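PDB 5BY3: BtGH115A from Bacteroides thetaiotaomicron, which probably hydrolyses glycosidic bonds as a family GH115 4-O-methyl-alpha-glucuronidase with specificity for decorated arabinogalactans. Local coordinates for residues G119-E122 and I123-L126; D112-G115 and T116-I120. One frame throughout, in Å; residues are numbered along the deposited sequence.

Along the chain, strand 106-110 leads into Asp112, which caps helix 113-126, and contact 2 (112-115 with 116-120) forms the first turns of that helix. Contact 1 (119-122 with 123-126) begins on the last two residues of contact 2, Gly119 and Ile120; their centres lie about 10 Å apart. Neither spans a long loop; each joins residues a turn apart. Together they run the length of one helix, which packs on helix 38-55 and touches strands 96-100 and 106-110 of the N-terminal mixed sheet. His114, Tyr118 and Arg125 reach Gly236, Ala208 and Arg205, near strands 210-212 and 238-239 of the eight-stranded parallel sheet, consistent with a TIM barrel, and so tie the N-terminal region to it.

Contact 1. Residues G119-E122 and I123-L126; sequences GILE and ISRL
Glu122 meets Arg125 and Leu126, three and four residues further along the same helix. Its CG stands anti to the backbone N (chi1 -179°), and a bend at the next bond (chi2 50°) brings the carboxylate round toward these two residues. Glu122 and Arg125 cross at about a right angle, and OE1 of Glu122 lies 3.9 Å from CD of Arg125, beside the aliphatic part of the arginine. The charged groups themselves do not meet: Glu122 OE1 is 4.9 Å from Arg125 NE, although the carboxylate and guanidinium planes are only 17° apart. Any attraction between them is therefore probably weak at this range. Leu126 has its CG 4.0 Å from OE2 of Glu122, while the same CG sits 3.2 Å from the backbone O of Glu122, so the leucine branch rests against both ends of that residue.

The backbone beneath is alpha-helical but uneven. Leu126 N donates to Glu122 O at 2.9 Å, and Arg125 N to Leu121 O at 3.2 Å. One residue earlier, Ile120 O takes two weak bonds, from Ile123 N three residues on and from Ser124 N four residues on. On another side of the helix Ser124 CB lies 4.4 Å from CD2 of Leu121.

The polar ends find partners elsewhere in the chain. Ser124 OG is hydrogen-bonded to Asp50, and Arg125 NH2 to the carbonyl O of Arg205; Glu122 OE1 makes a long, weak ion pair with Arg207 NH2. This C-terminal half of helix 113-126 packs against helix 38-55 and the N-terminal mixed sheet: Ile120, Ile123 and Ser124 touch Leu47 of helix 38-55, Ile123 also reaches Leu106 and Val108 of strand 106-110, and Glu122 touches Phe96 and Leu98 of strand 96-100.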
loop_
_atom_site.group_PDB
_atom_site.type_symbol
_atom_site.label_atom_id
_atom_site.label_comp_id
_atom_site.label_asym_id
_atom_site.label_seq_id
_atom_site.Cartn_x
_atom_site.Cartn_y
_atom_site.Cartn_z
ATOM N N GLY A 119 -5.056 3.270 -22.881
ATOM C CA GLY A 119 -4.620 2.665 -24.172
ATOM C C GLY A 119 -3.316 3.205 -24.743
ATOM O O GLY A 119 -2.436 2.440 -25.137
ATOM N N ILE A 120 -3.224 4.537 -24.783
ATOM C CA ILE A 120 -2.021 5.293 -25.166
ATOM C C ILE A 120 -0.799 4.956 -24.304
ATOM O O ILE A 120 0.306 4.720 -24.822
ATOM C CB ILE A 120 -2.306 6.810 -25.091
ATOM C CG1 ILE A 120 -3.428 7.166 -26.084
ATOM C CG2 ILE A 120 -1.016 7.601 -25.325
ATOM C CD1 ILE A 120 -3.934 8.593 -26.032
ATOM N N LEU A 121 -1.015 4.938 -22.994
ATOM C CA LEU A 121 0.015 4.604 -22.022
ATOM C C LEU A 121 0.377 3.131 -22.000
ATOM O O LEU A 121 1.384 2.767 -21.449
ATOM C CB LEU A 121 -0.382 5.118 -20.640
ATOM C CG LEU A 121 -0.288 6.664 -20.572
ATOM C CD1 LEU A 121 -0.799 7.217 -19.265
ATOM C CD2 LEU A 121 1.115 7.200 -20.808
ATOM N N GLU A 122 -0.421 2.291 -22.641
ATOM C CA GLU A 122 -0.094 0.877 -22.796
ATOM C C GLU A 122 1.016 0.730 -23.817
ATOM O O GLU A 122 1.860 -0.186 -23.726
ATOM C CB GLU A 122 -1.334 0.101 -23.262
ATOM C CG GLU A 122 -1.182 -1.398 -23.454
ATOM C CD GLU A 122 -0.554 -2.131 -22.269
ATOM O OE1 GLU A 122 -0.899 -1.867 -21.078
ATOM O OE2 GLU A 122 0.280 -3.016 -22.555
ATOM N N ILE A 123 0.995 1.630 -24.795
ATOM C CA ILE A 123 1.955 1.639 -25.895
ATOM C C ILE A 123 3.273 2.041 -25.292
ATOM O O ILE A 123 4.304 1.498 -25.655
ATOM C CB ILE A 123 1.543 2.623 -27.002
ATOM C CG1 ILE A 123 0.181 2.189 -27.568
ATOM C CG2 ILE A 123 2.634 2.757 -28.079
ATOM C CD1 ILE A 123 -0.297 3.068 -28.699
ATOM N N SER A 124 3.202 2.944 -24.311
ATOM C CA SER A 124 4.370 3.383 -23.586
ATOM C C SER A 124 4.995 2.235 -22.740
ATOM O O SER A 124 6.224 2.075 -22.734
ATOM C CB SER A 124 4.022 4.644 -22.827
ATOM O OG SER A 124 4.744 4.715 -21.624
ATOM N N ARG A 125 4.165 1.418 -22.082
ATOM C CA ARG A 125 4.627 0.168 -21.423
ATOM C C ARG A 125 5.286 -0.839 -22.390
ATOM O O ARG A 125 6.312 -1.457 -22.042
ATOM C CB ARG A 125 3.491 -0.522 -20.631
ATOM C CG ARG A 125 3.157 0.162 -19.302
ATOM C CD ARG A 125 1.705 -0.060 -18.847
ATOM N NE ARG A 125 1.513 0.295 -17.428
ATOM C CZ ARG A 125 1.905 -0.442 -16.367
ATOM N NH1 ARG A 125 2.510 -1.635 -16.499
ATOM N NH2 ARG A 125 1.681 0.016 -15.142
ATOM N N LEU A 126 4.684 -0.997 -23.578
ATOM C CA LEU A 126 5.175 -1.863 -24.660
ATOM C C LEU A 126 6.567 -1.420 -25.177
ATOM O O LEU A 126 7.383 -2.219 -25.630
ATOM C CB LEU A 126 4.173 -1.825 -25.827
ATOM C CG LEU A 126 2.838 -2.551 -25.654
ATOM C CD1 LEU A 126 2.001 -2.352 -26.873
ATOM C CD2 LEU A 126 3.011 -4.044 -25.398
#

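Contact 2. Residues D112-G115 and T116-I120; sequences DSHG and TAYGI
Over one face of the Tyr118 ring lies the backbone O of His114, 3.2 Å from CD2, the same oxygen that accepts from Tyr118 N. The imidazole of His114 is met at its edge, in plane, by the tyrosine hydroxyl, with His114 CD2 3.8 Å from Tyr118 OH. The two side chains run side by side and point the same way, one helical turn apart. Both have CG anti to the carbonyl carbon (chi1 -80° for His114, -64° for Tyr118), which sets up this alignment; CB of His114 comes 3.9 Å from CE2 of Tyr118. Their polar ends are held elsewhere, His114 NE2 by Gly236 O and Tyr118 OH by Ala208 O, while Trp452 meets the tyrosine edge-to-face.

The turn that carries them is the N-terminal start of helix 113-126, with Asp112 as its N-cap. Asp112 OD1 accepts from Gly115 N at 2.9 Å, nearly along its C-O axis, while OD2 accepts from Gln94 N. The backbone O of Asp112 is gripped twice by Thr116, by N at 3.1 Å and by OG1 at 3.0 Å, the donors reaching it from opposite faces of the carbonyl plane, and Thr116 OG1 also bonds Thr72 OG1. Regular bonds follow from Ala117 N to Ser113 O and from Gly119 N to Gly115 O.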
loop_
_atom_site.group_PDB
_atom_site.type_symbol
_atom_site.label_atom_id
_atom_site.label_comp_id
_atom_site.label_asym_id
_atom_site.label_seq_id
_atom_site.Cartn_x
_atom_site.Cartn_y
_atom_site.Cartn_z
ATOM N N ASP A 112 -14.220 5.103 -22.912
ATOM C CA ASP A 112 -14.445 6.470 -22.401
ATOM C C ASP A 112 -13.095 7.209 -22.471
ATOM O O ASP A 112 -12.179 6.694 -23.085
ATOM C CB ASP A 112 -15.049 6.467 -21.000
ATOM C CG ASP A 112 -14.365 5.477 -20.071
ATOM O OD1 ASP A 112 -13.115 5.476 -20.000
ATOM O OD2 ASP A 112 -15.082 4.696 -19.408
ATOM N N SER A 113 -12.992 8.419 -21.915
ATOM C CA SER A 113 -11.779 9.251 -22.004
ATOM C C SER A 113 -10.595 8.631 -21.239
ATOM O O SER A 113 -9.468 8.604 -21.744
ATOM C CB SER A 113 -12.054 10.651 -21.468
ATOM O OG SER A 113 -13.247 11.169 -22.010
ATOM N N HIS A 114 -10.851 8.133 -20.032
ATOM C CA HIS A 114 -9.801 7.479 -19.271
ATOM C C HIS A 114 -9.291 6.237 -19.980
ATOM O O HIS A 114 -8.077 6.034 -20.112
ATOM C CB HIS A 114 -10.242 7.245 -17.831
ATOM C CG HIS A 114 -10.121 8.477 -16.994
ATOM N ND1 HIS A 114 -10.994 9.534 -17.106
ATOM C CD2 HIS A 114 -9.183 8.861 -16.096
ATOM C CE1 HIS A 114 -10.620 10.507 -16.292
ATOM N NE2 HIS A 114 -9.530 10.119 -15.656
ATOM N N GLY A 115 -10.223 5.479 -20.547
ATOM C CA GLY A 115 -9.886 4.321 -21.362
ATOM C C GLY A 115 -8.965 4.647 -22.511
ATOM O O GLY A 115 -8.018 3.918 -22.784
ATOM N N THR A 116 -9.245 5.732 -23.207
ATOM C CA THR A 116 -8.398 6.164 -24.294
ATOM C C THR A 116 -6.987 6.478 -23.751
ATOM O O THR A 116 -6.007 5.998 -24.310
ATOM C CB THR A 116 -9.036 7.368 -25.004
ATOM O OG1 THR A 116 -10.356 6.999 -25.403
ATOM C CG2 THR A 116 -8.230 7.802 -26.241
ATOM N N ALA A 117 -6.911 7.240 -22.646
ATOM C CA ALA A 117 -5.641 7.581 -21.997
ATOM C C ALA A 117 -4.819 6.330 -21.670
ATOM O O ALA A 117 -3.602 6.278 -21.954
ATOM C CB ALA A 117 -5.883 8.398 -20.738
ATOM N N TYR A 118 -5.493 5.317 -21.103
ATOM C CA TYR A 118 -4.813 4.119 -20.620
ATOM C C TYR A 118 -4.288 3.278 -21.773
ATOM O O TYR A 118 -3.191 2.670 -21.660
ATOM C CB TYR A 118 -5.722 3.333 -19.683
ATOM C CG TYR A 118 -6.071 4.073 -18.418
ATOM C CD1 TYR A 118 -5.117 4.891 -17.791
ATOM C CD2 TYR A 118 -7.339 3.947 -17.815
ATOM C CE1 TYR A 118 -5.391 5.559 -16.624
ATOM C CE2 TYR A 118 -7.624 4.633 -16.624
ATOM C CZ TYR A 118 -6.646 5.448 -16.040
ATOM O OH TYR A 118 -6.848 6.167 -14.861
ATOM N N GLY A 119 -5.056 3.270 -22.881
ATOM C CA GLY A 119 -4.620 2.665 -24.172
ATOM C C GLY A 119 -3.316 3.205 -24.743
ATOM O O GLY A 119 -2.436 2.440 -25.137
ATOM N N ILE A 120 -3.224 4.537 -24.783
ATOM C CA ILE A 120 -2.021 5.293 -25.166
ATOM C C ILE A 120 -0.799 4.956 -24.304
ATOM O O ILE A 120 0.306 4.720 -24.822
ATOM C CB ILE A 120 -2.306 6.810 -25.091
ATOM C CG1 ILE A 120 -3.428 7.166 -26.084
ATOM C CG2 ILE A 120 -1.016 7.601 -25.325
ATOM C CD1 ILE A 120 -3.934 8.593 -26.032
#